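Local coordinates for uncharacterized protein (Bacteroides ovatus, PDB 4IPB) that is of unknown function but belongs to the PepSY-like, putative beta-lactamase-inhibitor-like family, built round a meandering antiparallel beta sheet, at residues G39-V44 with L56-S61; V82-T87 with V99-Q104. One frame throughout, in Å; residues are numbered along the deposited sequence. Where two conformers were deposited one is given.

Contact 1 (39-44 with 56-61) and contact 2 (82-87 with 99-104) are successive hairpin pairings in one antiparallel meander, their centres 13 Å apart. Strands 52-58 and 82-90 are neighbours in the sheet, which makes the two contacts directly adjoining. Where the chain leaves strand 52-58, Leu-59 N lies 2.7 Å from Val-86 O and Val-60 N 3.2 Å from the same oxygen, both probable hydrogen bonds. Packing continues the seam, with Thr-57 O 3.6 Å from Thr-87 CG2. No active site is known; a glycerol, probably from the crystallisation liquor, sits about 5 Å from the side chain of Lys-42 in contact 1.

Contact 1: G39-V44 with L56-S61; sequences GFTKNV and LTDLVS
Phe-40 lays its CB and the near part of its ring against the methyl of Thr-57, with CB 3.7 Å from Thr-57 CG2. The ring then runs on toward the end of the neighbouring strand, where Asp-58 O meets its edge, in plane, 3.5 Å from Phe-40 CD1. Leu-59 CD2 comes obliquely against CD1 and CE1 of the ring. Next along the strands, Lys-42 and Thr-57 form a non-hydrogen-bonded antiparallel pair, their side chains side by side on one face and pointing the same way. Bends at chi2 (-134°) and chi4 (-130°) fold the lysine chain so that NZ donates to Thr-57 OG1 at 2.7 Å.

Asn-43, Leu-56, Thr-41 and Asp-58 point to the other face. There Asp-58 OD2 rests against both CB and CG2 of Thr-41, while OD1 accepts from a water that also donates to Leu-56 O and takes a hydrogen from Asn-43 ND2. The amide of Asn-43 is tied at its other end by Asn-34 of strand 30-37. Backbone bonds join Asn-43 and Leu-56 in both directions, and Asp-58 N reaches Thr-41 O at 2.9 Å in an almost straight bond (178°). Beyond it a second water links Thr-41 N to Asp-58 O, taking the place of a direct bond as the hairpin strands 40-46 and 52-58 separate. The pairing thus passes from direct to water-mediated bonding, and polar groups on both faces, the ammonium–hydroxyl bond and the hydrated carboxylate, reinforce its backbone ladder.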
loop_
_atom_site.group_PDB
_atom_site.type_symbol
_atom_site.label_atom_id
_atom_site.label_comp_id
_atom_site.label_asym_id
_atom_site.label_seq_id
_atom_site.Cartn_x
_atom_site.Cartn_y
_atom_site.Cartn_z
ATOM N N GLY A 39 -5.827 -4.308 13.923
ATOM C CA GLY A 39 -6.909 -4.413 12.971
ATOM C C GLY A 39 -6.633 -4.172 11.494
ATOM O O GLY A 39 -7.546 -4.270 10.690
ATOM N N PHE A 40 -5.385 -3.864 11.109
ATOM C CA PHE A 40 -5.071 -3.577 9.703
ATOM C C PHE A 40 -3.951 -4.459 9.168
ATOM O O PHE A 40 -2.995 -4.730 9.892
ATOM C CB PHE A 40 -4.625 -2.095 9.510
ATOM C CG PHE A 40 -5.671 -1.071 9.884
ATOM C CD1 PHE A 40 -6.620 -0.667 8.968
ATOM C CD2 PHE A 40 -5.732 -0.572 11.178
ATOM C CE1 PHE A 40 -7.609 0.256 9.313
ATOM C CE2 PHE A 40 -6.716 0.343 11.541
ATOM C CZ PHE A 40 -7.641 0.775 10.597
ATOM N N THR A 41 -4.086 -4.897 7.932
ATOM C CA THR A 41 -3.006 -5.624 7.256
ATOM C C THR A 41 -1.956 -4.680 6.769
ATOM O O THR A 41 -2.259 -3.645 6.211
ATOM C CB THR A 41 -3.519 -6.461 6.092
ATOM O OG1 THR A 41 -4.379 -7.455 6.627
ATOM C CG2 THR A 41 -2.380 -7.156 5.352
ATOM N N LYS A 42 -0.700 -5.041 7.022
ATOM C CA LYS A 42 0.441 -4.240 6.649
ATOM C C LYS A 42 1.484 -5.026 5.844
ATOM O O LYS A 42 1.635 -6.247 6.034
ATOM C CB LYS A 42 1.132 -3.747 7.910
ATOM C CG LYS A 42 0.269 -2.964 8.899
ATOM C CD LYS A 42 0.963 -1.736 9.368
ATOM C CE LYS A 42 0.027 -0.846 10.158
ATOM N NZ LYS A 42 0.080 0.539 9.647
ATOM N N ASN A 43 2.131 -4.317 4.913
ATOM C CA ASN A 43 3.326 -4.826 4.216
ATOM C C ASN A 43 4.384 -3.776 4.401
ATOM O O ASN A 43 4.240 -2.613 3.958
ATOM C CB ASN A 43 3.019 -5.074 2.744
ATOM C CG ASN A 43 2.139 -6.255 2.556
ATOM O OD1 ASN A 43 2.622 -7.403 2.578
ATOM N ND2 ASN A 43 0.856 -6.023 2.371
ATOM N N VAL A 44 5.457 -4.185 5.078
ATOM C CA VAL A 44 6.508 -3.247 5.445
ATOM C C VAL A 44 7.786 -3.717 4.768
ATOM O O VAL A 44 8.212 -4.865 4.967
ATOM C CB VAL A 44 6.703 -3.167 6.988
ATOM C CG1 VAL A 44 7.810 -2.155 7.379
ATOM C CG2 VAL A 44 5.382 -2.835 7.700
ATOM N N LEU A 56 2.906 -0.143 3.547
ATOM C CA LEU A 56 1.590 -0.131 2.907
ATOM C C LEU A 56 0.575 -0.703 3.876
ATOM O O LEU A 56 0.720 -1.854 4.367
ATOM C CB LEU A 56 1.597 -0.890 1.614
ATOM C CG LEU A 56 2.497 -0.318 0.552
ATOM C CD1 LEU A 56 3.924 -0.819 0.623
ATOM C CD2 LEU A 56 1.948 -0.588 -0.829
ATOM N N THR A 57 -0.465 0.087 4.186
ATOM C CA THR A 57 -1.479 -0.321 5.128
ATOM C C THR A 57 -2.816 -0.432 4.386
ATOM O O THR A 57 -3.223 0.495 3.692
ATOM C CB THR A 57 -1.677 0.685 6.272
ATOM O OG1 THR A 57 -0.420 0.896 6.971
ATOM C CG2 THR A 57 -2.697 0.219 7.283
ATOM N N ASP A 58 -3.463 -1.577 4.531
ATOM C CA ASP A 58 -4.724 -1.812 3.867
ATOM C C ASP A 58 -5.860 -1.221 4.692
ATOM O O ASP A 58 -6.270 -1.797 5.713
ATOM C CB ASP A 58 -4.972 -3.316 3.773
ATOM C CG ASP A 58 -3.911 -4.059 2.932
ATOM O OD1 ASP A 58 -3.280 -3.461 2.066
ATOM O OD2 ASP A 58 -3.752 -5.286 3.133
ATOM N N LEU A 59 -6.371 -0.098 4.227
ATOM C CA LEU A 59 -7.467 0.609 4.879
ATOM C C LEU A 59 -8.850 0.111 4.457
ATOM O O LEU A 59 -9.806 0.357 5.169
ATOM C CB LEU A 59 -7.351 2.105 4.593
ATOM C CG LEU A 59 -6.083 2.837 5.053
ATOM C CD1 LEU A 59 -6.125 4.314 4.694
ATOM C CD2 LEU A 59 -5.893 2.676 6.532
ATOM N N VAL A 60 -8.912 -0.623 3.336
ATOM C CA VAL A 60 -10.096 -1.399 2.884
ATOM C C VAL A 60 -11.178 -0.501 2.262
ATOM O O VAL A 60 -11.621 -0.755 1.141
ATOM C CB VAL A 60 -10.715 -2.271 3.989
ATOM C CG1 VAL A 60 -11.869 -3.110 3.436
ATOM C CG2 VAL A 60 -9.663 -3.170 4.645
ATOM N N SER A 61 -11.594 0.519 2.993
ATOM C CA SER A 61 -12.800 1.273 2.617
ATOM C C SER A 61 -12.699 2.784 2.754
ATOM O O SER A 61 -11.829 3.301 3.438
ATOM C CB SER A 61 -13.974 0.762 3.409
ATOM O OG SER A 61 -13.697 0.733 4.794
HETATM O O HOH W 1 -6.731 -4.229 6.645
HETATM O O HOH W 2 -0.669 -3.658 2.551
#

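Contact 2: V82-T87 with V99-Q104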
loop_
_atom_site.group_PDB
_atom_site.type_symbol
_atom_site.label_atom_id
_atom_site.label_comp_id
_atom_site.label_asym_id
_atom_site.label_seq_id
_atom_site.Cartn_x
_atom_site.Cartn_y
_atom_site.Cartn_z
ATOM N N VAL A 82 -17.110 1.016 -7.722
ATOM C CA VAL A 82 -17.029 0.131 -6.557
ATOM C C VAL A 82 -15.613 0.113 -6.047
ATOM O O VAL A 82 -14.648 -0.088 -6.817
ATOM C CB VAL A 82 -17.412 -1.319 -6.918
ATOM C CG1 VAL A 82 -17.196 -2.264 -5.739
ATOM C CG2 VAL A 82 -18.856 -1.368 -7.381
ATOM N N VAL A 83 -15.464 0.353 -4.747
ATOM C CA VAL A 83 -14.133 0.490 -4.208
ATOM C C VAL A 83 -13.701 -0.883 -3.703
ATOM O O VAL A 83 -14.311 -1.424 -2.770
ATOM C CB VAL A 83 -14.106 1.530 -3.095
ATOM C CG1 VAL A 83 -12.768 1.497 -2.413
ATOM C CG2 VAL A 83 -14.345 2.905 -3.685
ATOM N N ASP A 84 -12.705 -1.472 -4.342
ATOM C CA ASP A 84 -12.216 -2.798 -3.960
ATOM C C ASP A 84 -11.217 -2.774 -2.817
ATOM O O ASP A 84 -11.204 -3.700 -1.987
ATOM C CB ASP A 84 -11.532 -3.500 -5.126
ATOM C CG ASP A 84 -12.508 -3.897 -6.231
ATOM O OD1 ASP A 84 -13.756 -3.799 -6.066
ATOM O OD2 ASP A 84 -11.996 -4.326 -7.287
ATOM N N ASN A 85 -10.385 -1.744 -2.799
ATOM C CA ASN A 85 -9.388 -1.613 -1.756
ATOM C C ASN A 85 -8.903 -0.173 -1.654
ATOM O O ASN A 85 -9.071 0.640 -2.565
ATOM C CB ASN A 85 -8.259 -2.601 -2.049
ATOM C CG ASN A 85 -7.303 -2.791 -0.877
ATOM O OD1 ASN A 85 -7.641 -2.556 0.304
ATOM N ND2 ASN A 85 -6.099 -3.268 -1.190
ATOM N N VAL A 86 -8.354 0.140 -0.487
ATOM C CA VAL A 86 -7.792 1.446 -0.194
ATOM C C VAL A 86 -6.490 1.156 0.541
ATOM O O VAL A 86 -6.534 0.470 1.558
ATOM C CB VAL A 86 -8.751 2.289 0.676
ATOM C CG1 VAL A 86 -8.153 3.665 0.994
ATOM C CG2 VAL A 86 -10.133 2.415 0.023
ATOM N N THR A 87 -5.373 1.682 0.024
ATOM C CA THR A 87 -4.067 1.426 0.601
ATOM C C THR A 87 -3.379 2.744 0.933
ATOM O O THR A 87 -3.256 3.652 0.050
ATOM C CB THR A 87 -3.182 0.607 -0.339
ATOM O OG1 THR A 87 -3.896 -0.542 -0.753
ATOM C CG2 THR A 87 -1.877 0.211 0.321
ATOM N N VAL A 99 -3.780 4.879 -2.454
ATOM C CA VAL A 99 -4.085 4.129 -3.669
ATOM C C VAL A 99 -5.458 3.552 -3.460
ATOM O O VAL A 99 -5.689 2.753 -2.540
ATOM C CB VAL A 99 -3.060 3.029 -3.991
ATOM C CG1 VAL A 99 -3.446 2.371 -5.280
ATOM C CG2 VAL A 99 -1.664 3.621 -4.113
ATOM N N ILE A 100 -6.385 3.958 -4.323
ATOM C CA ILE A 100 -7.749 3.415 -4.283
ATOM C C ILE A 100 -7.928 2.547 -5.502
ATOM O O ILE A 100 -7.754 3.022 -6.622
ATOM C CB ILE A 100 -8.815 4.516 -4.254
ATOM C CG1 ILE A 100 -8.499 5.520 -3.132
ATOM C CG2 ILE A 100 -10.201 3.892 -4.129
ATOM C CD1 ILE A 100 -9.464 6.697 -3.065
ATOM N N LYS A 101 -8.255 1.259 -5.283
ATOM C CA LYS A 101 -8.525 0.347 -6.376
ATOM C C LYS A 101 -10.022 0.290 -6.605
ATOM O O LYS A 101 -10.800 -0.011 -5.688
ATOM C CB LYS A 101 -7.987 -1.050 -6.090
ATOM C CG LYS A 101 -8.070 -1.972 -7.279
ATOM C CD LYS A 101 -7.517 -3.325 -6.936
ATOM C CE LYS A 101 -7.612 -4.249 -8.122
ATOM N NZ LYS A 101 -7.422 -5.667 -7.732
ATOM N N VAL A 102 -10.428 0.613 -7.833
ATOM C CA VAL A 102 -11.838 0.652 -8.172
ATOM C C VAL A 102 -12.176 -0.243 -9.343
ATOM O O VAL A 102 -11.303 -0.591 -10.186
ATOM C CB VAL A 102 -12.293 2.073 -8.516
ATOM C CG1 VAL A 102 -12.141 2.956 -7.299
ATOM C CG2 VAL A 102 -11.510 2.659 -9.675
ATOM N N GLY A 103 -13.438 -0.665 -9.359
ATOM C CA GLY A 103 -14.002 -1.487 -10.425
ATOM C C GLY A 103 -15.485 -1.097 -10.600
ATOM O O GLY A 103 -16.004 -0.164 -10.016
ATOM N N GLN A 104 -16.189 -1.797 -11.450
ATOM C CA GLN A 104 -17.630 -1.512 -11.637
ATOM C C GLN A 104 -18.323 -2.803 -11.406
ATOM O O GLN A 104 -17.741 -3.839 -11.676
ATOM C CB GLN A 104 -17.903 -0.984 -13.040
ATOM C CG GLN A 104 -17.625 0.501 -13.137
ATOM C CD GLN A 104 -17.865 1.060 -14.521
ATOM O OE1 GLN A 104 -17.499 0.442 -15.524
ATOM N NE2 GLN A 104 -18.457 2.251 -14.588
HETATM O O HOH W 3 -10.083 -6.212 -6.707
HETATM O O HOH W 4 -5.442 -0.106 -2.980
#
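Val-83 and Ile-100 meet at an oblique angle, Val-83 CG1 lying 3.9 Å from Ile-100 CG2. Two further valines extend this apolar face: Val-86 turns its CG2 to the same isoleucine methyl, and Val-102 presents CG1 to Val-83 CG2 at 4.2 Å. The chi1 of Ile-100 (-52°) sets CG2 opposite the backbone N, from where the methyl reaches Val-83 and Val-86. Phe-73 of helix 67-75 packs on Val-83, Ile-100 and Val-102, joining the helix to the hairpin.

The opposite face is more polar. Lys-101 stands extended, with Lys-101 CB 4.3 Å from Asn-85 CB. Its ammonium shares a water with Asp-84 OD2. The two charged atoms themselves are 4.8 Å apart, and the direct salt bridge of this carboxylate is to Lys-110. Farther along, a water joins Thr-87 OG1 to Val-99 O.

Asp-84 and Asn-85 both face Lys-101 in a classic beta bulge that shifts the register by one residue. Lys-101 O accepts from Asp-84 N at 2.8 Å and only weakly from Asn-85 N at 3.4 Å; Lys-101 N returns a bond to Asn-85 O. Regular two-way pairs flank the bulge, Val-82 with Gly-103 and Thr-87 with Val-99.

The extra residue turns Asp-84 toward strand 97-104, while Val-83 and Val-86 both stay on the apolar face with Ile-100, whose contacts persist across the irregularity. With Lys-110 in a salt bridge and Lys-101 reached through water, the two positive charges would probably favour the ionised form of the Asp-84 carboxylate.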